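Local atomic coordinates of arginase 1, mitochondrial (Arabidopsis thaliana, PDB entry 6VSU), a protein that hydrolyses L-arginine to urea and L-ornithine, and agmatine to urea and putrescine, as a manganese-dependent hexameric enzyme. Residues G52-F57 with V109-L114; P66-A71 with V291-Q296; G75-A80 with L311-A316; A256-V261 with A305-K310. All blocks are in the same frame, centred on the assembly; numbering follows the deposited sequence.

Contact 1 of 4, residues G52-F57 with V109-L114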
loop_
_atom_site.group_PDB
_atom_site.type_symbol
_atom_site.label_atom_id
_atom_site.label_comp_id
_atom_site.label_asym_id
_atom_site.label_seq_id
_atom_site.Cartn_x
_atom_site.Cartn_y
_atom_site.Cartn_z
ATOM N N GLY E 52 21.137 -9.000 -9.430
ATOM C CA GLY E 52 20.364 -9.680 -8.361
ATOM C C GLY E 52 20.222 -11.182 -8.556
ATOM O O GLY E 52 19.487 -11.771 -7.764
ATOM N N HIS E 53 20.830 -11.790 -9.571
ATOM C CA HIS E 53 20.525 -13.204 -9.913
ATOM C C HIS E 53 21.286 -14.194 -9.001
ATOM O O HIS E 53 21.090 -15.409 -9.134
ATOM C CB HIS E 53 20.744 -13.487 -11.389
ATOM C CG HIS E 53 22.173 -13.435 -11.806
ATOM N ND1 HIS E 53 22.831 -12.236 -12.027
ATOM C CD2 HIS E 53 23.073 -14.432 -12.044
ATOM C CE1 HIS E 53 24.086 -12.502 -12.400
ATOM N NE2 HIS E 53 24.252 -13.856 -12.412
ATOM N N ASN E 54 22.135 -13.720 -8.116
ATOM C CA ASN E 54 22.850 -14.555 -7.106
ATOM C C ASN E 54 22.072 -14.598 -5.779
ATOM O O ASN E 54 22.555 -15.302 -4.855
ATOM C CB ASN E 54 24.278 -14.061 -6.952
ATOM C CG ASN E 54 25.087 -14.446 -8.160
ATOM O OD1 ASN E 54 24.908 -15.558 -8.679
ATOM N ND2 ASN E 54 25.921 -13.538 -8.634
ATOM N N SER E 55 20.920 -13.905 -5.710
ATOM C CA SER E 55 19.986 -13.861 -4.563
ATOM C C SER E 55 19.338 -15.230 -4.386
ATOM O O SER E 55 19.086 -15.886 -5.335
ATOM C CB SER E 55 18.928 -12.782 -4.766
ATOM O OG SER E 55 19.537 -11.521 -4.871
ATOM N N SER E 56 19.039 -15.609 -3.174
ATOM C CA SER E 56 18.440 -16.930 -2.860
ATOM C C SER E 56 16.927 -16.801 -2.743
ATOM O O SER E 56 16.314 -17.813 -2.723
ATOM C CB SER E 56 19.013 -17.497 -1.570
ATOM O OG SER E 56 18.897 -16.537 -0.505
ATOM N N PHE E 57 16.354 -15.607 -2.659
ATOM C CA PHE E 57 14.899 -15.468 -2.416
ATOM C C PHE E 57 14.254 -14.504 -3.433
ATOM O O PHE E 57 13.210 -14.855 -3.960
ATOM C CB PHE E 57 14.623 -15.091 -0.959
ATOM C CG PHE E 57 13.167 -15.141 -0.536
ATOM C CD1 PHE E 57 12.486 -16.343 -0.466
ATOM C CD2 PHE E 57 12.476 -13.983 -0.220
ATOM C CE1 PHE E 57 11.147 -16.409 -0.087
ATOM C CE2 PHE E 57 11.131 -14.036 0.126
ATOM C CZ PHE E 57 10.473 -15.246 0.203
ATOM N N VAL E 109 26.879 -14.530 -21.118
ATOM C CA VAL E 109 28.203 -14.512 -20.443
ATOM C C VAL E 109 28.051 -15.225 -19.096
ATOM O O VAL E 109 27.114 -14.908 -18.341
ATOM C CB VAL E 109 28.743 -13.081 -20.297
ATOM C CG1 VAL E 109 29.912 -13.010 -19.336
ATOM C CG2 VAL E 109 29.140 -12.514 -21.613
ATOM N N ASP E 110 28.974 -16.117 -18.788
ATOM C CA ASP E 110 28.938 -16.924 -17.545
ATOM C C ASP E 110 29.347 -16.042 -16.354
ATOM O O ASP E 110 29.785 -14.863 -16.503
ATOM C CB ASP E 110 29.780 -18.209 -17.718
ATOM C CG ASP E 110 31.287 -18.018 -17.798
ATOM O OD1 ASP E 110 31.862 -17.189 -17.081
ATOM O OD2 ASP E 110 31.861 -18.659 -18.651
ATOM N N ASP E 111 29.137 -16.564 -15.168
ATOM C CA ASP E 111 29.272 -15.758 -13.946
ATOM C C ASP E 111 30.746 -15.394 -13.706
ATOM O O ASP E 111 30.988 -14.316 -13.184
ATOM C CB ASP E 111 28.606 -16.480 -12.789
ATOM C CG ASP E 111 27.087 -16.255 -12.732
ATOM O OD1 ASP E 111 26.617 -15.096 -13.039
ATOM O OD2 ASP E 111 26.391 -17.227 -12.321
ATOM N N ASP E 112 31.696 -16.272 -14.014
ATOM C CA ASP E 112 33.123 -15.984 -13.725
ATOM C C ASP E 112 33.485 -14.735 -14.525
ATOM O O ASP E 112 34.053 -13.802 -13.961
ATOM C CB ASP E 112 34.027 -17.121 -14.170
ATOM C CG ASP E 112 33.948 -18.392 -13.358
ATOM O OD1 ASP E 112 33.792 -18.356 -12.139
ATOM O OD2 ASP E 112 34.137 -19.416 -13.974
ATOM N N ARG E 113 33.151 -14.741 -15.806
ATOM C CA ARG E 113 33.416 -13.606 -16.715
ATOM C C ARG E 113 32.644 -12.377 -16.249
ATOM O O ARG E 113 33.226 -11.297 -16.272
ATOM C CB ARG E 113 33.091 -13.995 -18.149
ATOM C CG ARG E 113 34.245 -14.724 -18.809
ATOM C CD ARG E 113 33.787 -15.783 -19.791
ATOM N NE ARG E 113 33.141 -15.275 -20.998
ATOM C CZ ARG E 113 33.700 -14.430 -21.834
ATOM N NH1 ARG E 113 33.041 -14.012 -22.912
ATOM N NH2 ARG E 113 34.924 -13.985 -21.577
ATOM N N LEU E 114 31.407 -12.538 -15.803
ATOM C CA LEU E 114 30.644 -11.356 -15.347
ATOM C C LEU E 114 31.312 -10.785 -14.102
ATOM O O LEU E 114 31.478 -9.540 -14.033
ATOM C CB LEU E 114 29.191 -11.734 -15.095
ATOM C CG LEU E 114 28.341 -10.655 -14.455
ATOM C CD1 LEU E 114 28.322 -9.434 -15.350
ATOM C CD2 LEU E 114 26.935 -11.169 -14.185
HETATM O O HOH W 1 27.458 -13.313 -11.099
HETATM O O HOH W 2 24.371 -17.156 -10.625
#
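His53 and Asp111 meet in a histidine-carboxylate hydrogen bond that ties a type I turn, Gly52 to Ser55 in the loop after strand 43-48 of the arginase fold, to the first turn of helix 111-126. Asp110 starts that helix as its N-cap: its OD1 accepts from Arg113 N at 3.0 Å. Asp111 comes next and carries most of the contact. Its OD1 offers the syn lone pair to His53 NE2 at 2.7 Å, in an almost straight bond (176°). The acceptor lies in the imidazole plane, and the carboxylate is turned only 20° from that plane, so ring and carboxylate meet nearly coplanar. The same OD1 also receives a proton from a water, 2.8 Å away, which in turn accepts from Asn54 ND2 at 2.9 Å. Two donors thus hold this oxygen. A second water lies 2.6 Å from both Asn54 OD1 and Asp111 OD2. The amide of Asn54 is gripped further by Asn176 and Ser141; Asn176 probably binds substrate, judging by related enzymes, so Asp111 probably belongs to an outer shell of the pocket. Asp112 turns to Lys177 and Tyr178. Leu114, one turn after Asp111, has CG anti to its backbone N (chi1 173°), and its CD2 reaches the imidazole edge, 3.6 Å from His53 CE1.

Contact 2 of 4, residues P66-A71 with V291-Q296. With NA (sodium ion), chain B.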
loop_
_atom_site.group_PDB
_atom_site.type_symbol
_atom_site.label_atom_id
_atom_site.label_comp_id
_atom_site.label_asym_id
_atom_site.label_seq_id
_atom_site.Cartn_x
_atom_site.Cartn_y
_atom_site.Cartn_z
ATOM N N PRO E 66 19.626 2.802 -9.569
ATOM C CA PRO E 66 18.973 4.043 -10.016
ATOM C C PRO E 66 18.058 4.691 -8.962
ATOM O O PRO E 66 17.956 5.949 -8.979
ATOM C CB PRO E 66 18.155 3.594 -11.245
ATOM C CG PRO E 66 18.855 2.262 -11.661
ATOM C CD PRO E 66 19.278 1.613 -10.364
ATOM N N ARG E 67 17.393 3.878 -8.124
ATOM C CA ARG E 67 16.519 4.370 -7.037
ATOM C C ARG E 67 17.375 5.038 -5.972
ATOM O O ARG E 67 16.975 6.064 -5.454
ATOM C CB ARG E 67 15.692 3.267 -6.395
ATOM C CG ARG E 67 14.907 2.430 -7.378
ATOM C CD ARG E 67 14.017 3.354 -8.174
ATOM N NE ARG E 67 13.101 2.581 -9.014
ATOM C CZ ARG E 67 11.874 2.215 -8.678
ATOM N NH1 ARG E 67 11.382 2.530 -7.491
ATOM N NH2 ARG E 67 11.154 1.525 -9.546
ATOM N N ILE E 68 18.542 4.521 -5.697
ATOM C CA ILE E 68 19.432 5.154 -4.705
ATOM C C ILE E 68 19.833 6.558 -5.187
ATOM O O ILE E 68 19.733 7.554 -4.397
ATOM C CB ILE E 68 20.643 4.245 -4.438
ATOM C CG1 ILE E 68 20.175 2.932 -3.810
ATOM C CG2 ILE E 68 21.593 4.994 -3.543
ATOM C CD1 ILE E 68 21.273 1.926 -3.538
ATOM N N ARG E 69 20.276 6.657 -6.439
ATOM C CA ARG E 69 20.756 7.948 -6.983
ATOM C C ARG E 69 19.629 8.970 -6.924
ATOM O O ARG E 69 19.886 10.088 -6.497
ATOM C CB ARG E 69 21.103 7.806 -8.463
ATOM C CG ARG E 69 22.304 6.926 -8.739
ATOM C CD ARG E 69 22.765 7.085 -10.170
ATOM N NE ARG E 69 24.004 6.360 -10.292
ATOM C CZ ARG E 69 24.088 5.086 -10.608
ATOM N NH1 ARG E 69 22.995 4.392 -10.864
ATOM N NH2 ARG E 69 25.266 4.511 -10.671
ATOM N N GLU E 70 18.423 8.555 -7.298
ATOM C CA GLU E 70 17.295 9.504 -7.259
ATOM C C GLU E 70 17.198 10.035 -5.824
ATOM O O GLU E 70 16.985 11.231 -5.646
ATOM C CB GLU E 70 16.012 8.811 -7.691
ATOM C CG GLU E 70 14.867 9.771 -7.728
ATOM C CD GLU E 70 13.521 9.128 -7.979
ATOM O OE1 GLU E 70 12.746 9.767 -8.691
ATOM O OE2 GLU E 70 13.247 8.002 -7.484
ATOM N N ALA E 71 17.269 9.143 -4.829
ATOM C CA ALA E 71 16.997 9.495 -3.417
ATOM C C ALA E 71 18.125 10.404 -2.905
ATOM O O ALA E 71 17.854 11.304 -2.113
ATOM C CB ALA E 71 16.828 8.242 -2.571
ATOM N N VAL E 291 24.412 -2.607 -0.387
ATOM C CA VAL E 291 23.831 -3.733 -1.166
ATOM C C VAL E 291 22.509 -4.153 -0.504
ATOM O O VAL E 291 22.236 -3.773 0.653
ATOM C CB VAL E 291 24.801 -4.919 -1.214
ATOM C CG1 VAL E 291 26.120 -4.558 -1.867
ATOM C CG2 VAL E 291 25.095 -5.499 0.157
ATOM N N GLU E 292 21.738 -4.919 -1.266
ATOM C CA GLU E 292 20.543 -5.680 -0.828
ATOM C C GLU E 292 19.372 -4.733 -0.546
ATOM O O GLU E 292 18.365 -5.220 0.029
ATOM C CB GLU E 292 20.906 -6.575 0.351
ATOM C CG GLU E 292 21.845 -7.697 -0.099
ATOM C CD GLU E 292 21.231 -8.827 -0.907
ATOM O OE1 GLU E 292 19.953 -8.864 -0.959
ATOM O OE2 GLU E 292 22.012 -9.726 -1.423
ATOM N N PHE E 293 19.430 -3.463 -0.966
ATOM C CA PHE E 293 18.202 -2.641 -1.004
ATOM C C PHE E 293 17.338 -3.210 -2.126
ATOM O O PHE E 293 17.846 -3.387 -3.218
ATOM C CB PHE E 293 18.529 -1.180 -1.231
ATOM C CG PHE E 293 17.394 -0.352 -1.760
ATOM C CD1 PHE E 293 16.107 -0.497 -1.247
ATOM C CD2 PHE E 293 17.623 0.623 -2.711
ATOM C CE1 PHE E 293 15.071 0.258 -1.756
ATOM C CE2 PHE E 293 16.581 1.406 -3.189
ATOM C CZ PHE E 293 15.305 1.198 -2.727
ATOM N N ASN E 294 16.142 -3.641 -1.786
ATOM C CA ASN E 294 15.169 -4.272 -2.700
ATOM C C ASN E 294 13.992 -3.311 -2.891
ATOM O O ASN E 294 13.073 -3.354 -2.087
ATOM C CB ASN E 294 14.661 -5.616 -2.182
ATOM C CG ASN E 294 13.807 -6.305 -3.203
ATOM O OD1 ASN E 294 13.255 -5.653 -4.103
ATOM N ND2 ASN E 294 13.742 -7.614 -3.084
ATOM N N PRO E 295 13.989 -2.468 -3.959
ATOM C CA PRO E 295 12.922 -1.502 -4.220
ATOM C C PRO E 295 11.523 -2.140 -4.301
ATOM O O PRO E 295 10.548 -1.509 -3.944
ATOM C CB PRO E 295 13.241 -0.883 -5.580
ATOM C CG PRO E 295 14.640 -1.257 -5.871
ATOM C CD PRO E 295 14.987 -2.466 -5.028
ATOM N N GLN E 296 11.430 -3.391 -4.735
ATOM C CA GLN E 296 10.105 -4.050 -4.892
ATOM C C GLN E 296 9.570 -4.440 -3.498
ATOM O O GLN E 296 8.435 -4.847 -3.449
ATOM C CB GLN E 296 10.186 -5.279 -5.796
ATOM C CG GLN E 296 10.823 -4.948 -7.137
ATOM C CD GLN E 296 10.968 -6.051 -8.170
ATOM O OE1 GLN E 296 11.730 -7.020 -7.936
ATOM N NE2 GLN E 296 10.294 -5.845 -9.332
HETATM NA NA NA B . 18.198 -10.373 -2.444
HETATM O O HOH W 3 17.131 -12.948 -1.860
#
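Arg67 meets Phe293 and Pro295 with the root of its side chain instead of its charged end, and no hydrogen bond crosses this contact. Arg67 CB lies at the phenyl edge, 3.8 Å from Phe293 CE2, while Arg67 CG rests on the proline ring, 4.0 Å from Pro295 CG. The bend at chi2 (-57°) turns the rest of the chain away, and the guanidinium goes on to a cation-pi contact with Phe63 of the third subunit. Ile68 comes to the same edge of the phenyl: its CG1 is 3.6 Å from Phe293 CD2, the two side chains running past each other in opposite directions. Over one face of the ring sits Pro295 CD of the same loop. With an alanine at Phe293, Ile68 CG1 and Arg67 CB would probably lose their aromatic partner and a gap is likely to open between helices 64-72 and 303-319. The loop is shaped by an Asx turn, Asn294 OD1 accepting from Gln296 N at 3.0 Å. Just before the phenyl, Glu292 OE1 coordinates the sodium ion at 2.7 Å, with Leu58, Ser262 and a water as further ligands. Segment 291-296 leaves strand 285-291 beside strand 244-249, and Phe293 lies between helix 64-72 on one side and Thr304 and Ala305 of helix 303-319 on the other.

Contact 3 of 4, residues G75-A80 with L311-A316. With ORN (L-ornithine), chain C.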
loop_
_atom_site.group_PDB
_atom_site.type_symbol
_atom_site.label_atom_id
_atom_site.label_comp_id
_atom_site.label_asym_id
_atom_site.label_seq_id
_atom_site.Cartn_x
_atom_site.Cartn_y
_atom_site.Cartn_z
ATOM N N GLY E 75 14.535 16.259 -3.957
ATOM C CA GLY E 75 14.351 17.679 -3.646
ATOM C C GLY E 75 13.874 17.907 -2.201
ATOM O O GLY E 75 13.846 19.040 -1.817
ATOM N N SER E 76 13.453 16.872 -1.458
ATOM C CA SER E 76 13.050 16.954 -0.029
ATOM C C SER E 76 14.295 17.139 0.848
ATOM O O SER E 76 14.144 17.508 2.018
ATOM C CB SER E 76 12.239 15.744 0.382
ATOM O OG SER E 76 13.039 14.573 0.496
ATOM N N THR E 77 15.489 16.858 0.314
ATOM C CA THR E 77 16.760 16.707 1.082
ATOM C C THR E 77 17.604 17.923 0.807
ATOM O O THR E 77 17.337 18.565 -0.200
ATOM C CB THR E 77 17.581 15.485 0.673
ATOM O OG1 THR E 77 18.041 15.621 -0.688
ATOM C CG2 THR E 77 16.782 14.219 0.874
ATOM N N ASN E 78 18.628 18.177 1.617
ATOM C CA ASN E 78 19.665 19.145 1.175
ATOM C C ASN E 78 20.946 18.402 0.884
ATOM O O ASN E 78 21.030 17.194 1.174
ATOM C CB ASN E 78 19.724 20.368 2.072
ATOM C CG ASN E 78 20.459 20.135 3.353
ATOM O OD1 ASN E 78 21.454 19.466 3.336
ATOM N ND2 ASN E 78 20.023 20.782 4.427
ATOM N N SER E 79 21.839 19.071 0.190
ATOM C CA SER E 79 23.051 18.443 -0.359
ATOM C C SER E 79 24.170 18.370 0.691
ATOM O O SER E 79 25.276 18.026 0.318
ATOM C CB SER E 79 23.499 19.216 -1.525
ATOM O OG SER E 79 23.681 20.594 -1.181
ATOM N N ALA E 80 23.962 18.758 1.938
ATOM C CA ALA E 80 25.007 18.615 2.980
ATOM C C ALA E 80 24.869 17.255 3.690
ATOM O O ALA E 80 23.775 16.929 4.089
ATOM C CB ALA E 80 24.929 19.755 3.943
ATOM N N LEU E 311 23.019 6.312 3.727
ATOM C CA LEU E 311 24.233 5.493 3.954
ATOM C C LEU E 311 25.254 5.844 2.899
ATOM O O LEU E 311 26.484 5.959 3.268
ATOM C CB LEU E 311 23.915 3.996 3.875
ATOM C CG LEU E 311 23.026 3.466 4.994
ATOM C CD1 LEU E 311 22.544 2.059 4.741
ATOM C CD2 LEU E 311 23.786 3.543 6.278
ATOM N N VAL E 312 24.846 5.926 1.637
ATOM C CA VAL E 312 25.806 6.295 0.562
ATOM C C VAL E 312 26.381 7.691 0.861
ATOM O O VAL E 312 27.611 7.865 0.823
ATOM C CB VAL E 312 25.215 6.196 -0.855
ATOM C CG1 VAL E 312 26.122 6.829 -1.907
ATOM C CG2 VAL E 312 24.938 4.743 -1.210
ATOM N N ARG E 313 25.539 8.620 1.256
ATOM C CA ARG E 313 26.006 10.005 1.466
ATOM C C ARG E 313 27.018 10.048 2.641
ATOM O O ARG E 313 28.044 10.766 2.518
ATOM C CB ARG E 313 24.797 10.909 1.726
ATOM C CG ARG E 313 23.877 11.160 0.532
ATOM C CD ARG E 313 22.553 11.722 1.004
ATOM N NE ARG E 313 22.646 12.922 1.816
ATOM C CZ ARG E 313 22.149 14.091 1.521
ATOM N NH1 ARG E 313 21.415 14.288 0.440
ATOM N NH2 ARG E 313 22.353 15.081 2.358
ATOM N N GLU E 314 26.690 9.391 3.752
ATOM C CA GLU E 314 27.566 9.378 4.952
ATOM C C GLU E 314 28.892 8.681 4.616
ATOM O O GLU E 314 29.920 9.181 5.026
ATOM C CB GLU E 314 26.791 8.832 6.151
ATOM C CG GLU E 314 25.664 9.749 6.594
ATOM C CD GLU E 314 26.093 11.163 6.935
ATOM O OE1 GLU E 314 27.014 11.312 7.737
ATOM O OE2 GLU E 314 25.523 12.094 6.382
ATOM N N LEU E 315 28.847 7.594 3.845
ATOM C CA LEU E 315 30.078 6.891 3.441
ATOM C C LEU E 315 30.908 7.830 2.574
ATOM O O LEU E 315 32.178 7.818 2.629
ATOM C CB LEU E 315 29.724 5.613 2.690
ATOM C CG LEU E 315 29.325 4.430 3.560
ATOM C CD1 LEU E 315 28.774 3.285 2.690
ATOM C CD2 LEU E 315 30.486 3.899 4.423
ATOM N N ALA E 316 30.248 8.542 1.671
ATOM C CA ALA E 316 30.952 9.435 0.753
ATOM C C ALA E 316 31.707 10.456 1.615
ATOM O O ALA E 316 32.815 10.781 1.268
ATOM C CB ALA E 316 29.987 10.111 -0.198
HETATM N N ORN C . 15.336 20.921 2.034
HETATM C CA ORN C . 14.968 21.717 3.229
HETATM C CB ORN C . 13.859 20.987 3.992
HETATM C CG ORN C . 12.991 21.893 4.847
HETATM C CD ORN C . 12.145 21.131 5.848
HETATM N NE ORN C . 11.344 21.968 6.740
HETATM C C ORN C . 16.197 21.859 4.136
HETATM O O ORN C . 16.010 21.768 5.337
HETATM O OXT ORN C . 17.285 22.003 3.604
HETATM O O HOH W 4 20.535 16.177 -1.917
#
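Arg313 reaches out from helix 303-319 to grip the backbone of Asn78 with its guanidinium. CB leaves the helix toward the loop, and a bend at chi3 (55°) swings the guanidinium round to it. The side chain also packs on Leu87. At its tip both terminal nitrogens converge end-on upon one atom: Arg313 NH1 donates to Asn78 O at 3.0 Å and Arg313 NH2 donates to the same Asn78 O at 2.8 Å. The oxygen lies in the guanidinium plane, whereas the two nitrogens come to it from opposite faces of its carbonyl plane. Arg313 NH2 is also 2.9 Å from Ala80 O. On the other nitrogen, a water accepts weakly from Arg313 NH1 and donates to Thr77 OG1 at 2.8 Å, a hydroxyl whose main partner is Cys74 O. The gripped backbone belongs to an Asx turn, in which Asn78 OD1 accepts from Ala80 N at 3.0 Å. With OD1 so engaged, the other end of the amide faces L-ornithine: Asn78 ND2 donates to ORN OXT at 3.1 Å (158°). This ligand is also held by Asp168 and Tyr170 of the fourth subunit, so the loop completes the active site of a neighbour, a feature of this plant arginase. A leucine in place of Arg313 would probably leave the carbonyl of Asn78 without either donor, and the ligand-binding loop freer to shift. Ser76 O, close by, accepts from His263 of the fourth subunit.

Contact 4 of 4, residues A256-V261 with A305-K310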
loop_
_atom_site.group_PDB
_atom_site.type_symbol
_atom_site.label_atom_id
_atom_site.label_comp_id
_atom_site.label_asym_id
_atom_site.label_seq_id
_atom_site.Cartn_x
_atom_site.Cartn_y
_atom_site.Cartn_z
ATOM N N ALA E 256 12.076 -2.401 10.691
ATOM C CA ALA E 256 11.316 -1.175 10.993
ATOM C C ALA E 256 11.935 -0.018 10.200
ATOM O O ALA E 256 11.137 0.871 9.821
ATOM C CB ALA E 256 11.312 -0.877 12.440
ATOM N N PHE E 257 13.280 0.018 10.047
ATOM C CA PHE E 257 14.009 1.149 9.428
ATOM C C PHE E 257 14.185 0.856 7.934
ATOM O O PHE E 257 14.176 1.808 7.140
ATOM C CB PHE E 257 15.355 1.445 10.111
ATOM C CG PHE E 257 15.276 1.638 11.622
ATOM C CD1 PHE E 257 15.000 2.878 12.159
ATOM C CD2 PHE E 257 15.354 0.553 12.485
ATOM C CE1 PHE E 257 14.883 3.040 13.531
ATOM C CE2 PHE E 257 15.160 0.693 13.847
ATOM C CZ PHE E 257 14.938 1.942 14.379
ATOM N N ALA E 258 14.252 -0.414 7.547
ATOM C CA ALA E 258 14.652 -0.838 6.190
ATOM C C ALA E 258 13.818 -2.032 5.780
ATOM O O ALA E 258 14.304 -3.182 5.784
ATOM C CB ALA E 258 16.118 -1.115 6.114
ATOM N N PRO E 259 12.501 -1.802 5.499
ATOM C CA PRO E 259 11.651 -2.890 5.063
ATOM C C PRO E 259 12.023 -3.368 3.655
ATOM O O PRO E 259 11.596 -4.480 3.307
ATOM C CB PRO E 259 10.211 -2.335 5.210
ATOM C CG PRO E 259 10.369 -0.842 5.134
ATOM C CD PRO E 259 11.757 -0.541 5.683
ATOM N N GLY E 260 12.649 -2.503 2.820
ATOM C CA GLY E 260 12.926 -2.775 1.407
ATOM C C GLY E 260 14.133 -3.678 1.297
ATOM O O GLY E 260 15.234 -3.210 0.814
ATOM N N VAL E 261 13.993 -4.906 1.791
ATOM C CA VAL E 261 15.071 -5.925 1.718
ATOM C C VAL E 261 14.403 -7.248 1.330
ATOM O O VAL E 261 13.149 -7.413 1.557
ATOM C CB VAL E 261 15.815 -6.032 3.059
ATOM C CG1 VAL E 261 16.501 -4.752 3.433
ATOM C CG2 VAL E 261 14.889 -6.476 4.181
ATOM N N ALA E 305 14.781 3.504 0.010
ATOM C CA ALA E 305 15.627 4.234 -0.976
ATOM C C ALA E 305 16.311 5.381 -0.229
ATOM O O ALA E 305 17.483 5.597 -0.470
ATOM C CB ALA E 305 14.831 4.725 -2.171
ATOM N N MET E 306 15.597 6.097 0.645
ATOM C CA MET E 306 16.180 7.247 1.388
ATOM C C MET E 306 17.194 6.736 2.438
ATOM O O MET E 306 18.230 7.382 2.651
ATOM C CB MET E 306 15.103 8.065 2.091
ATOM C CG MET E 306 14.020 8.496 1.127
ATOM S SD MET E 306 14.671 9.733 -0.056
ATOM C CE MET E 306 15.103 11.144 0.961
ATOM N N VAL E 307 16.908 5.602 3.063
ATOM C CA VAL E 307 17.886 4.895 3.941
ATOM C C VAL E 307 19.161 4.579 3.151
ATOM O O VAL E 307 20.262 4.861 3.659
ATOM C CB VAL E 307 17.269 3.614 4.541
ATOM C CG1 VAL E 307 18.314 2.647 5.137
ATOM C CG2 VAL E 307 16.234 3.962 5.578
ATOM N N ALA E 308 19.033 3.901 2.007
ATOM C CA ALA E 308 20.196 3.534 1.194
ATOM C C ALA E 308 20.962 4.805 0.780
ATOM O O ALA E 308 22.210 4.795 0.862
ATOM C CB ALA E 308 19.800 2.714 -0.012
ATOM N N ALA E 309 20.259 5.822 0.305
ATOM C CA ALA E 309 20.868 7.083 -0.127
ATOM C C ALA E 309 21.635 7.713 1.042
ATOM O O ALA E 309 22.774 8.209 0.802
ATOM C CB ALA E 309 19.830 8.002 -0.695
ATOM N N LYS E 310 21.083 7.707 2.271
ATOM C CA LYS E 310 21.766 8.431 3.364
ATOM C C LYS E 310 23.037 7.651 3.787
ATOM O O LYS E 310 24.066 8.300 4.123
ATOM C CB LYS E 310 20.823 8.738 4.516
ATOM C CG LYS E 310 21.522 9.603 5.551
ATOM C CD LYS E 310 20.686 10.352 6.453
ATOM C CE LYS E 310 21.414 11.217 7.461
ATOM N NZ LYS E 310 20.429 11.924 8.320
#
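Segment 256-261 passes alongside helix 303-319 as an irregular strip of loop, nearest where the CA atoms of Ala258 and Val307 stand 7.0 Å apart. Val307 is the helix residue that does the touching, and its two methyls share the work. CG2 points at the loop backbone and comes to 3.4 Å from Phe257 O, a van der Waals contact. CG1, set anti to the backbone N (chi1 164°), faces the next residue along the loop, with Ala258 CB 4.5 Å away in loose apolar packing. No hydrogen bond joins the two segments. The Phe257 ring heads away from the helix and packs on Phe257 of the second subunit and Asp254 of the fourth. In the arginase fold, a parallel sheet flanked by helices, this loop follows strand 244-249, which ends at the manganese ligand Asp249, with Asp251 just beyond; the side chain of Ala258 is about 7 Å from that of Asp251. Further on, Gly260 is the centre of an inverse gamma turn, with a weak bond from Val261 N to Pro259 O at 2.9 Å. Gly260 N donates to Thr304 OG1, a link to the residue just before segment 305-310. Around the valine, Leu253 and Phe271 close in from the same chain, and Pro266 from the fourth subunit. Lys310, one turn after Val307, is fully extended; its NZ forms salt bridges with Glu82 of its own chain and with Glu265 of the fourth subunit.

Contacts 2 and 4 are neighbours, their centres 8 Å apart: Asn294 N lies 2.8 Å from Gly260 O, a probable hydrogen bond, and Phe293 CZ is 3.5 Å from Ala305 CA. Contacts 3 and 4 share helix 303-319 and both touch the fourth subunit; Thr77 CG2 meets Met306 CE at 3.5 Å. Contact 2 reaches contact 3 through Ile68 and Val312. Contact 1 stands apart, its centre about 30 Å from that of contact 3, beyond the chain's centre. Contact 2 holds the sodium ligand Glu292 and contact 1 the ornithine-binding Ser56, while in contact 4 the side chain of Ala258 is about 10 Å from a manganese ion; contact 3 serves the ornithine of a neighbouring subunit.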